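Local coordinates for protein cysteine protease (Xylella fastidiosa, PDB 3OIS) that probably acts as a papain-family cysteine peptidase and binds the nucleotide uridine diphosphate, at residues 75-80 with 144-149; 99-104 with 139-144; 184-189 with 282-287; 202-207 with 239-244. All coordinates share one frame; numbering follows the deposited sequence.

Contact 1. Residues 75-80 with 144-149; sequences IGSCTA and WPYGDT
Ser77 and Ile75 both close on the phenol end of Tyr146, but from different sides. Ser77 OG lies 2.6 Å from Tyr146 OH and arrives at the edge of the ring, in its plane. Ile75 and Tyr146 point at each other from opposite directions. Ile75 CG1 reaches within 3.3 Å of Tyr146 OH, and Ile75 CD1 sits 3.9 Å from Tyr146 CZ, oblique to the ring. The isoleucine torsion accounts for this: CG1 stands between the backbone N and the carbonyl carbon (chi1 63°), while CG2 swings the other way to meet the main chain, 3.4 Å from Thr149 O. One side chain thus touches both the ring and the backbone beyond it. Tyr146 OH is hydrogen-bonded to Gln72 O, and Ser77 OG lies within bonding distance of both Tyr146 OH and Asn81 OD1. Asp148 pairs with Arg74, and the Tyr146 ring makes a cation-pi contact with Arg104. The Gly-Ser-Cys sequence precedes and opens helix 78-93, as in papain-like enzymes. The contact ties that helix start to the loop after helix 126-135: Ile75 and Tyr146 share Leu105 of helix 104-114, and Cys78 turns away toward strand 233-245.

Contact 2. Residues 99-104 with 139-144; sequences EFIPSR and CPEKEW
Arg104 takes hold of the Glu141 carboxylate side-on, one nitrogen to each oxygen. NH2 bonds to OE1, with Arg104 NH2 and Glu141 OE1 2.9 Å apart and the acceptor close to the guanidinium plane. NE bonds to OE2 across 3.1 Å (Arg104 NE to Glu141 OE2), using the syn lone pair but tilted out of the guanidinium plane. The two flat groups are 48° apart, so the salt bridge is twisted. Glu141 OE2 has a second donor, the backbone: Arg104 N to Glu141 OE2 measures 3.0 Å and meets the oxygen on its anti side, almost straight at 172°. Three N-H groups of one arginine therefore fix the carboxylate.

Behind this grip, two main-chain bonds hold the segments in line as a single beta bridge between Pro102 and Pro140. They run from Glu141 N to Ile101 O (2.8 Å) and from Ser103 N to Cys139 O (2.8 Å). Near this bridge, Pro140 CG stands 3.8 Å from the Phe100 ring centroid, only 6° off the normal, a well-centred CH-pi contact. Nearer the helix start, Ser103 turns OG away from its own N and donates to a lone pair of Trp144 O, Ser103 OG to Trp144 O being 2.7 Å.

Ser103 OG also accepts from Phe106 N, an N-cap at the start of helix 104-114. Further out, Tyr179 meets Phe100 edge-to-face, Ile101 and Pro102 lie against Gln88 of helix 78-93, and Cys139 and Trp144 pack on Cys172 of helix 170-176.

Contact 3. Residues 184-189 with 282-287; sequences YSRVAQ and DFWVIK. With UDP (uridine-5'-diphosphate), chain E.
An antiparallel ladder carrying one wall of the UDP pocket joins strands 183-186 and 280-287. Ser185 and Val285 form its hydrogen-bonded pair, Ser185 N to Val285 O at 3.0 Å and Val285 N to Ser185 O at 2.9 Å. Beyond the non-hydrogen-bonded pair of Arg186 and Trp284, Val187 N also donates to Phe283 O, from above the carbonyl plane. Tyr184 faces Ile286 as a non-hydrogen-bonded pair, so its own N and O turn outward, and the uracil uses both. UDP N3 donates to Tyr184 O over 2.8 Å at 176°, and Tyr184 N donates to UDP O4 over 3.0 Å. The base also covers one face of the Tyr184 ring, with N3 3.3 Å above its centre.

Beside the tyrosine, the Trp284 indole is oblique to it, planes 57° apart. Arg186 crosses that indole: its CG lies 3.6 Å from the six-membered ring's centroid, over the face. The guanidinium then places NH1 2.9 Å from Asp282 OD1, a salt bridge to the anti lone pair; Asp282 OD2 bonds to Tyr35 OH. A water links NH1 to Phe283 O. NE and NH2 pair with Asp44 and Asp38, and Asp38 also receives Trp284 NE1. Since Asp44 itself binds UDP, Arg186 probably helps position it. The edge strand of the papain-like beta domain thus presents its main chain to uracil within this protein's UDP pocket.

Contact 4. Residues 202-207 with 239-244; sequences SPFVFG and VLCVGY
Phe204 O receives the shortest bond of this strand pair: Cys241 N lies 2.8 Å from Phe204 O, nearly straight at 172°. A CA-H···O contact reaches the same oxygen, Leu240 CA to Phe204 O at 3.5 Å. The return bond, Phe204 N to Cys241 O, is weak, so this hydrogen-bonded pair is held chiefly from one side. The next such pair, Phe206 with Val239, is more even, with Phe206 N to Val239 O at 3.1 Å and Val239 N to Phe206 O at 3.0 Å. The short strand axes make an angle of 131°, well short of antiparallel, as expected of a strongly twisted pair.

On the face bearing Phe204, Phe206, Val239 and Cys241, the cysteine CB touches both rings. It meets the Phe204 face as a CH-pi contact, Cys241 CB being 3.7 Å from the Phe204 ring centroid, while SG takes an oblique sulfur-aromatic position. The same CB lies at the edge of the Phe206 ring, and Phe206 runs alongside Val239, with Phe206 CE1 3.6 Å from Val239 CG2. A chi1 of 57° brings the Phe204 ring onto Cys241. On the other face Val205 CG1 meets Leu240 CD1 at 3.7 Å, and Pro203 CB, just before the strand, touches the same methyl, close to helix 78-93.

Phe204 packs on helix 191-199, Phe206 and Val239 on Ile253. Every touching residue is buried. The pairing of strands 204-211 and 233-245 places the contact in the curled antiparallel sheet of the papain-like beta domain, one face of it turned to the central helix.

How the contacts relate
The four contacts form two pairs. Contacts 1 and 2 share Trp144, with centres 12 Å apart; contact 2 falls within the chain span bounded by contact 1, and Ala80 CB touches Arg104 O at 3.4 Å. Contacts 3 and 4 belong to one sheet, centres 10 Å apart, where Trp284 N lies 2.9 Å from Val205 O, a probable hydrogen bond between neighbouring strands. Contact 1 is 23 Å from contact 3, centre to centre, on the far side of the chain's middle. The nucleotide touches contact 3 directly, whereas the Val205 side chain of contact 4 is about 12 Å from UDP. Contacts 1 and 2 lie away from that pocket.

Contact 1. Residues 75-80 with 144-149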
# COMPACT_ATOMS: atom_id res chain seq x y z
N ILE A 75 -4.36 -13.04 -2.44
CA ILE A 75 -3.41 -13.08 -1.33
C ILE A 75 -3.33 -11.72 -0.58
O ILE A 75 -3.88 -10.69 -1.03
CB ILE A 75 -2.02 -13.52 -1.88
CG1 ILE A 75 -1.42 -12.50 -2.92
CG2 ILE A 75 -2.05 -15.01 -2.27
CD1 ILE A 75 0.11 -12.89 -3.32
N GLY A 76 -2.54 -11.70 0.52
CA GLY A 76 -2.52 -10.55 1.46
C GLY A 76 -1.38 -9.59 1.21
O GLY A 76 -0.60 -9.23 2.14
N SER A 77 -1.24 -9.23 -0.09
CA SER A 77 -0.07 -8.54 -0.53
C SER A 77 -0.30 -7.04 -0.67
O SER A 77 0.45 -6.37 -1.40
CB SER A 77 0.42 -9.20 -1.85
OG SER A 77 -0.60 -9.03 -2.83
N CYS A 78 -1.32 -6.50 0.00
CA CYS A 78 -1.66 -5.07 -0.24
C CYS A 78 -0.47 -4.13 0.06
O CYS A 78 -0.27 -3.14 -0.71
CB CYS A 78 -2.88 -4.54 0.58
SG CYS A 78 -2.59 -4.72 2.38
N THR A 79 0.30 -4.39 1.14
CA THR A 79 1.42 -3.52 1.43
C THR A 79 2.38 -3.54 0.24
O THR A 79 2.91 -2.48 -0.11
CB THR A 79 2.14 -3.81 2.74
OG1 THR A 79 2.78 -5.10 2.63
CG2 THR A 79 1.13 -3.81 3.88
N ALA A 80 2.65 -4.70 -0.41
CA ALA A 80 3.60 -4.75 -1.52
C ALA A 80 3.03 -4.08 -2.75
O ALA A 80 3.82 -3.55 -3.62
CB ALA A 80 3.85 -6.16 -1.85
N TRP A 144 10.42 -11.59 -11.64
CA TRP A 144 9.81 -12.36 -10.52
C TRP A 144 8.31 -12.11 -10.55
O TRP A 144 7.80 -11.18 -9.83
CB TRP A 144 10.44 -11.99 -9.13
CG TRP A 144 10.14 -13.07 -8.10
CD1 TRP A 144 9.35 -12.95 -6.97
CD2 TRP A 144 10.61 -14.44 -8.13
NE1 TRP A 144 9.26 -14.16 -6.34
CE2 TRP A 144 10.07 -15.09 -6.99
CE3 TRP A 144 11.41 -15.17 -9.01
CZ2 TRP A 144 10.30 -16.47 -6.72
CZ3 TRP A 144 11.70 -16.53 -8.70
CH2 TRP A 144 11.12 -17.17 -7.60
N PRO A 145 7.63 -12.83 -11.45
CA PRO A 145 6.28 -12.42 -11.82
C PRO A 145 5.25 -12.74 -10.74
O PRO A 145 5.48 -13.60 -9.89
CB PRO A 145 5.98 -13.21 -13.10
CG PRO A 145 7.14 -14.17 -13.32
CD PRO A 145 8.26 -13.76 -12.43
N TYR A 146 4.13 -12.04 -10.80
CA TYR A 146 3.05 -12.19 -9.82
C TYR A 146 2.18 -13.42 -10.03
O TYR A 146 1.86 -13.74 -11.16
CB TYR A 146 2.19 -10.92 -9.90
CG TYR A 146 1.38 -10.70 -8.62
CD1 TYR A 146 2.03 -10.28 -7.45
CD2 TYR A 146 -0.01 -10.92 -8.63
CE1 TYR A 146 1.26 -10.09 -6.24
CE2 TYR A 146 -0.79 -10.82 -7.46
CZ TYR A 146 -0.11 -10.35 -6.27
OH TYR A 146 -0.86 -10.14 -5.14
N GLY A 147 1.81 -14.13 -8.96
CA GLY A 147 0.88 -15.25 -9.09
C GLY A 147 0.13 -15.25 -7.78
O GLY A 147 0.78 -15.19 -6.76
N ASP A 148 -1.19 -15.21 -7.84
CA ASP A 148 -2.00 -15.01 -6.60
C ASP A 148 -2.60 -16.32 -6.06
O ASP A 148 -3.59 -16.25 -5.38
CB ASP A 148 -3.11 -13.97 -6.84
CG ASP A 148 -4.34 -14.58 -7.53
OD1 ASP A 148 -4.12 -15.48 -8.39
OD2 ASP A 148 -5.46 -14.18 -7.26
N THR A 149 -2.01 -17.50 -6.39
CA THR A 149 -2.46 -18.75 -5.76
C THR A 149 -2.59 -18.53 -4.25
O THR A 149 -1.59 -18.12 -3.61
CB THR A 149 -1.48 -19.88 -5.99
OG1 THR A 149 -1.34 -20.13 -7.41
CG2 THR A 149 -1.99 -21.15 -5.39

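Contact 2. Residues 99-104 with 139-144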
# COMPACT_ATOMS: atom_id res chain seq x y z
N GLU A 99 10.35 2.16 -17.70
CA GLU A 99 9.28 1.93 -16.79
C GLU A 99 9.02 0.42 -16.64
O GLU A 99 8.90 -0.31 -17.61
CB GLU A 99 8.02 2.67 -17.31
CG GLU A 99 6.76 2.37 -16.49
CD GLU A 99 5.71 3.47 -16.60
OE1 GLU A 99 5.68 4.24 -17.61
OE2 GLU A 99 4.89 3.56 -15.68
N PHE A 100 8.96 -0.07 -15.41
CA PHE A 100 8.52 -1.45 -15.20
C PHE A 100 7.63 -1.49 -13.97
O PHE A 100 7.74 -0.60 -13.14
CB PHE A 100 9.71 -2.45 -15.04
CG PHE A 100 10.67 -2.06 -13.92
CD1 PHE A 100 11.79 -1.33 -14.19
CD2 PHE A 100 10.40 -2.40 -12.59
CE1 PHE A 100 12.68 -0.95 -13.16
CE2 PHE A 100 11.28 -2.02 -11.54
CZ PHE A 100 12.41 -1.28 -11.83
N ILE A 101 6.78 -2.51 -13.87
CA ILE A 101 6.04 -2.75 -12.62
C ILE A 101 7.05 -3.45 -11.68
O ILE A 101 7.64 -4.44 -12.07
CB ILE A 101 4.86 -3.67 -12.86
CG1 ILE A 101 3.76 -2.93 -13.68
CG2 ILE A 101 4.18 -4.03 -11.52
CD1 ILE A 101 2.62 -3.88 -14.20
N PRO A 102 7.27 -2.89 -10.47
CA PRO A 102 8.17 -3.57 -9.51
C PRO A 102 7.57 -4.91 -9.06
O PRO A 102 6.32 -5.04 -8.96
CB PRO A 102 8.25 -2.61 -8.32
CG PRO A 102 7.88 -1.26 -8.90
CD PRO A 102 6.88 -1.54 -9.97
N SER A 103 8.43 -5.91 -8.87
CA SER A 103 7.98 -7.24 -8.37
C SER A 103 7.31 -7.24 -6.98
O SER A 103 8.00 -7.18 -5.95
CB SER A 103 9.13 -8.25 -8.34
OG SER A 103 8.60 -9.46 -7.85
N ARG A 104 5.99 -7.37 -6.98
CA ARG A 104 5.20 -7.35 -5.72
C ARG A 104 5.49 -8.57 -4.89
O ARG A 104 5.60 -8.47 -3.65
CB ARG A 104 3.73 -7.28 -6.07
CG ARG A 104 3.36 -5.81 -6.58
CD ARG A 104 1.97 -5.83 -7.25
NE ARG A 104 1.89 -6.62 -8.49
CZ ARG A 104 0.79 -7.20 -9.00
NH1 ARG A 104 -0.39 -7.16 -8.38
NH2 ARG A 104 0.93 -7.89 -10.19
N CYS A 139 13.23 -6.03 -7.61
CA CYS A 139 13.52 -6.33 -9.05
C CYS A 139 12.26 -6.09 -9.89
O CYS A 139 11.16 -5.98 -9.37
CB CYS A 139 14.01 -7.77 -9.21
SG CYS A 139 12.83 -9.04 -8.74
N PRO A 140 12.40 -6.02 -11.23
CA PRO A 140 11.24 -5.90 -12.05
C PRO A 140 10.28 -7.12 -11.96
O PRO A 140 10.72 -8.28 -11.82
CB PRO A 140 11.87 -5.82 -13.50
CG PRO A 140 13.18 -5.12 -13.23
CD PRO A 140 13.67 -5.90 -12.00
N GLU A 141 8.98 -6.88 -12.10
CA GLU A 141 8.04 -7.95 -11.97
C GLU A 141 8.26 -9.02 -13.08
O GLU A 141 8.08 -10.16 -12.81
CB GLU A 141 6.60 -7.45 -11.82
CG GLU A 141 5.63 -8.55 -11.46
CD GLU A 141 4.42 -7.97 -10.76
OE1 GLU A 141 3.46 -7.52 -11.45
OE2 GLU A 141 4.48 -7.99 -9.52
N LYS A 142 8.74 -8.62 -14.26
CA LYS A 142 9.04 -9.65 -15.27
C LYS A 142 10.01 -10.69 -14.85
O LYS A 142 9.87 -11.85 -15.29
CB LYS A 142 9.42 -9.04 -16.65
CG LYS A 142 8.13 -8.60 -17.40
CD LYS A 142 8.32 -7.68 -18.62
CE LYS A 142 6.96 -7.43 -19.29
NZ LYS A 142 7.10 -6.79 -20.65
N GLU A 143 10.99 -10.31 -14.02
CA GLU A 143 12.00 -11.21 -13.49
C GLU A 143 11.47 -12.07 -12.33
O GLU A 143 11.99 -13.14 -12.04
CB GLU A 143 13.18 -10.37 -12.99
CG GLU A 143 14.44 -11.13 -12.64
CD GLU A 143 15.60 -10.18 -12.35
OE1 GLU A 143 15.39 -8.94 -12.29
OE2 GLU A 143 16.75 -10.67 -12.20
N TRP A 144 10.42 -11.59 -11.64
CA TRP A 144 9.81 -12.36 -10.52
C TRP A 144 8.31 -12.11 -10.55
O TRP A 144 7.80 -11.18 -9.83
CB TRP A 144 10.44 -11.99 -9.13
CG TRP A 144 10.14 -13.07 -8.10
CD1 TRP A 144 9.35 -12.95 -6.97
CD2 TRP A 144 10.61 -14.44 -8.13
NE1 TRP A 144 9.26 -14.16 -6.34
CE2 TRP A 144 10.07 -15.09 -6.99
CE3 TRP A 144 11.41 -15.17 -9.01
CZ2 TRP A 144 10.30 -16.47 -6.72
CZ3 TRP A 144 11.70 -16.53 -8.70
CH2 TRP A 144 11.12 -17.17 -7.60

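Contact 3. Residues 184-189 with 282-287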
# COMPACT_ATOMS: atom_id res chain seq x y z
N TYR A 184 13.05 7.12 4.06
CA TYR A 184 11.60 7.02 4.29
C TYR A 184 11.23 7.74 5.56
O TYR A 184 12.04 7.78 6.53
CB TYR A 184 11.08 5.57 4.35
CG TYR A 184 11.86 4.69 5.35
CD1 TYR A 184 13.08 4.14 5.02
CD2 TYR A 184 11.30 4.34 6.59
CE1 TYR A 184 13.79 3.25 5.92
CE2 TYR A 184 11.97 3.50 7.46
CZ TYR A 184 13.18 2.95 7.12
OH TYR A 184 13.81 2.15 8.01
N SER A 185 10.05 8.33 5.57
CA SER A 185 9.61 9.08 6.75
C SER A 185 8.12 9.00 6.94
O SER A 185 7.33 8.87 5.97
CB SER A 185 10.02 10.55 6.72
OG SER A 185 9.60 11.23 5.52
N ARG A 186 7.68 9.10 8.20
CA ARG A 186 6.25 9.13 8.50
C ARG A 186 5.59 10.49 8.37
O ARG A 186 6.10 11.51 8.93
CB ARG A 186 5.96 8.76 9.99
CG ARG A 186 6.20 7.41 10.27
CD ARG A 186 5.63 7.10 11.65
NE ARG A 186 5.92 5.71 11.93
CZ ARG A 186 5.02 4.71 11.75
NH1 ARG A 186 3.77 5.00 11.34
NH2 ARG A 186 5.40 3.45 12.03
N VAL A 187 4.44 10.51 7.76
CA VAL A 187 3.60 11.71 7.70
C VAL A 187 2.63 11.72 8.83
O VAL A 187 2.01 10.70 9.15
CB VAL A 187 2.77 11.86 6.39
CG1 VAL A 187 2.17 13.28 6.35
CG2 VAL A 187 3.59 11.67 5.10
N ALA A 188 2.53 12.89 9.48
CA ALA A 188 1.63 13.07 10.59
C ALA A 188 0.23 12.89 10.14
O ALA A 188 -0.17 13.28 9.02
CB ALA A 188 1.78 14.47 11.19
N GLN A 189 -0.56 12.26 10.99
CA GLN A 189 -1.95 12.05 10.59
C GLN A 189 -2.74 13.33 10.89
O GLN A 189 -3.50 13.45 11.90
CB GLN A 189 -2.51 10.82 11.33
CG GLN A 189 -3.94 10.59 11.06
CD GLN A 189 -4.38 9.23 11.60
OE1 GLN A 189 -3.76 8.70 12.53
NE2 GLN A 189 -5.40 8.65 11.00
N ASP A 282 -0.20 4.75 9.93
CA ASP A 282 1.00 4.26 9.24
C ASP A 282 1.14 4.89 7.85
O ASP A 282 1.27 4.20 6.84
CB ASP A 282 1.13 2.71 9.24
CG ASP A 282 1.18 2.15 10.68
OD1 ASP A 282 1.83 2.83 11.54
OD2 ASP A 282 0.41 1.19 10.98
N PHE A 283 1.14 6.21 7.89
CA PHE A 283 1.32 7.05 6.67
C PHE A 283 2.82 7.21 6.44
O PHE A 283 3.50 7.72 7.31
CB PHE A 283 0.75 8.43 6.97
CG PHE A 283 -0.75 8.44 7.23
CD1 PHE A 283 -1.65 8.53 6.18
CD2 PHE A 283 -1.25 8.18 8.50
CE1 PHE A 283 -2.98 8.45 6.35
CE2 PHE A 283 -2.67 8.09 8.72
CZ PHE A 283 -3.55 8.28 7.65
N TRP A 284 3.33 6.77 5.29
CA TRP A 284 4.80 6.78 4.98
C TRP A 284 5.03 7.30 3.58
O TRP A 284 4.21 7.01 2.63
CB TRP A 284 5.34 5.39 4.90
CG TRP A 284 5.52 4.73 6.27
CD1 TRP A 284 4.71 3.79 6.81
CD2 TRP A 284 6.66 4.88 7.16
NE1 TRP A 284 5.27 3.33 8.04
CE2 TRP A 284 6.46 3.98 8.24
CE3 TRP A 284 7.85 5.63 7.10
CZ2 TRP A 284 7.39 3.87 9.28
CZ3 TRP A 284 8.77 5.57 8.19
CH2 TRP A 284 8.52 4.69 9.24
N VAL A 285 6.15 8.01 3.47
CA VAL A 285 6.69 8.54 2.16
C VAL A 285 8.04 7.91 1.94
O VAL A 285 8.85 7.82 2.88
CB VAL A 285 6.91 10.05 2.22
CG1 VAL A 285 7.32 10.60 0.82
CG2 VAL A 285 5.69 10.71 2.71
N ILE A 286 8.33 7.51 0.70
CA ILE A 286 9.61 7.00 0.40
C ILE A 286 10.30 7.96 -0.61
O ILE A 286 9.65 8.70 -1.34
CB ILE A 286 9.47 5.58 -0.14
CG1 ILE A 286 8.68 5.53 -1.50
CG2 ILE A 286 8.82 4.65 1.02
CD1 ILE A 286 8.94 4.22 -2.20
N LYS A 287 11.62 7.90 -0.60
CA LYS A 287 12.41 8.65 -1.61
C LYS A 287 13.63 7.91 -1.99
O LYS A 287 14.28 7.22 -1.17
CB LYS A 287 12.84 9.99 -1.02
CG LYS A 287 13.19 11.01 -2.13
CD LYS A 287 13.75 12.29 -1.46
N1 UDP E . 14.78 5.04 9.69
C2 UDP E . 13.80 5.80 9.12
N3 UDP E . 13.99 6.28 7.83
C4 UDP E . 15.13 5.99 7.14
C5 UDP E . 16.17 5.25 7.73
C6 UDP E . 15.90 4.69 8.99
O2 UDP E . 12.78 6.06 9.68
O4 UDP E . 15.25 6.55 6.00
C1' UDP E . 14.57 4.67 11.13
C2' UDP E . 13.54 3.58 11.34
O2' UDP E . 13.01 3.83 12.65
C3' UDP E . 14.44 2.41 11.38
C4' UDP E . 15.63 2.94 12.20
O4' UDP E . 15.81 4.29 11.74
O3' UDP E . 13.77 1.39 12.11
C5' UDP E . 16.86 2.05 12.00
O5' UDP E . 17.20 2.14 10.62
PA UDP E . 18.56 1.72 10.04
O1A UDP E . 18.54 1.52 8.57
O2A UDP E . 19.65 2.60 10.55
O3A UDP E . 18.68 0.27 10.77
PB UDP E . 19.62 -1.03 10.58
O1B UDP E . 20.19 -1.33 11.88
O2B UDP E . 18.73 -2.01 10.03
O3B UDP E . 20.73 -0.81 9.59
O HOH W 1 2.56 7.38 10.22

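Contact 4. Residues 202-207 with 239-244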
# COMPACT_ATOMS: atom_id res chain seq x y z
N SER A 202 4.26 14.40 -3.90
CA SER A 202 4.63 13.10 -3.31
C SER A 202 3.38 12.29 -2.84
O SER A 202 2.65 12.72 -2.01
CB SER A 202 5.55 13.32 -2.10
OG SER A 202 6.71 14.02 -2.47
N PRO A 203 3.16 11.14 -3.41
CA PRO A 203 2.13 10.22 -2.88
C PRO A 203 2.60 9.64 -1.54
O PRO A 203 3.81 9.61 -1.26
CB PRO A 203 2.16 9.07 -3.88
CG PRO A 203 2.66 9.61 -5.02
CD PRO A 203 3.85 10.48 -4.52
N PHE A 204 1.63 9.07 -0.79
CA PHE A 204 2.05 8.34 0.44
C PHE A 204 1.24 7.06 0.54
O PHE A 204 0.18 6.94 -0.07
CB PHE A 204 1.81 9.27 1.68
CG PHE A 204 0.41 9.75 1.83
CD1 PHE A 204 -0.56 8.98 2.49
CD2 PHE A 204 0.06 11.05 1.45
CE1 PHE A 204 -1.87 9.43 2.60
CE2 PHE A 204 -1.29 11.53 1.64
CZ PHE A 204 -2.22 10.72 2.25
N VAL A 205 1.82 6.10 1.25
CA VAL A 205 1.12 4.85 1.52
C VAL A 205 0.63 4.91 2.93
O VAL A 205 1.23 5.58 3.76
CB VAL A 205 1.99 3.58 1.38
CG1 VAL A 205 2.35 3.34 -0.08
CG2 VAL A 205 3.20 3.66 2.32
N PHE A 206 -0.53 4.27 3.15
CA PHE A 206 -1.05 4.14 4.51
C PHE A 206 -1.94 2.97 4.63
O PHE A 206 -2.27 2.32 3.64
CB PHE A 206 -1.79 5.41 4.93
CG PHE A 206 -3.12 5.59 4.25
CD1 PHE A 206 -3.16 6.04 2.89
CD2 PHE A 206 -4.29 5.30 4.91
CE1 PHE A 206 -4.45 6.22 2.27
CE2 PHE A 206 -5.57 5.43 4.33
CZ PHE A 206 -5.66 5.94 3.00
N GLY A 207 -2.28 2.64 5.89
CA GLY A 207 -3.04 1.44 6.23
C GLY A 207 -4.39 1.88 6.76
O GLY A 207 -4.54 2.96 7.37
N VAL A 239 -2.95 1.18 0.94
CA VAL A 239 -3.06 1.68 -0.46
C VAL A 239 -2.12 2.85 -0.63
O VAL A 239 -1.51 3.34 0.32
CB VAL A 239 -4.52 2.18 -0.72
CG1 VAL A 239 -5.50 1.01 -0.64
CG2 VAL A 239 -4.91 3.24 0.31
N LEU A 240 -1.95 3.27 -1.88
CA LEU A 240 -1.23 4.52 -2.20
C LEU A 240 -2.28 5.66 -2.35
O LEU A 240 -3.27 5.52 -3.11
CB LEU A 240 -0.46 4.33 -3.53
CG LEU A 240 0.43 5.56 -3.90
CD1 LEU A 240 1.75 5.47 -3.05
CD2 LEU A 240 0.74 5.50 -5.43
N CYS A 241 -2.06 6.79 -1.66
CA CYS A 241 -2.92 7.93 -1.85
C CYS A 241 -2.33 8.90 -2.88
O CYS A 241 -1.17 9.19 -2.84
CB CYS A 241 -3.05 8.67 -0.49
SG CYS A 241 -4.11 10.14 -0.60
N VAL A 242 -3.15 9.37 -3.80
CA VAL A 242 -2.56 10.14 -4.93
C VAL A 242 -3.17 11.46 -5.08
O VAL A 242 -2.90 12.15 -6.08
CB VAL A 242 -2.78 9.33 -6.31
CG1 VAL A 242 -2.01 7.98 -6.26
CG2 VAL A 242 -4.27 9.06 -6.62
N GLY A 243 -3.98 11.92 -4.16
CA GLY A 243 -4.64 13.23 -4.37
C GLY A 243 -5.74 13.55 -3.40
O GLY A 243 -6.02 12.80 -2.47
N TYR A 244 -6.29 14.76 -3.49
CA TYR A 244 -7.43 15.15 -2.67
C TYR A 244 -8.28 16.21 -3.37
O TYR A 244 -7.82 16.80 -4.33
CB TYR A 244 -6.96 15.71 -1.31
CG TYR A 244 -6.12 16.99 -1.37
CD1 TYR A 244 -4.73 16.99 -1.35
CD2 TYR A 244 -6.78 18.21 -1.40
CE1 TYR A 244 -4.00 18.19 -1.39
CE2 TYR A 244 -6.08 19.40 -1.41
CZ TYR A 244 -4.70 19.38 -1.38
OH TYR A 244 -3.99 20.59 -1.39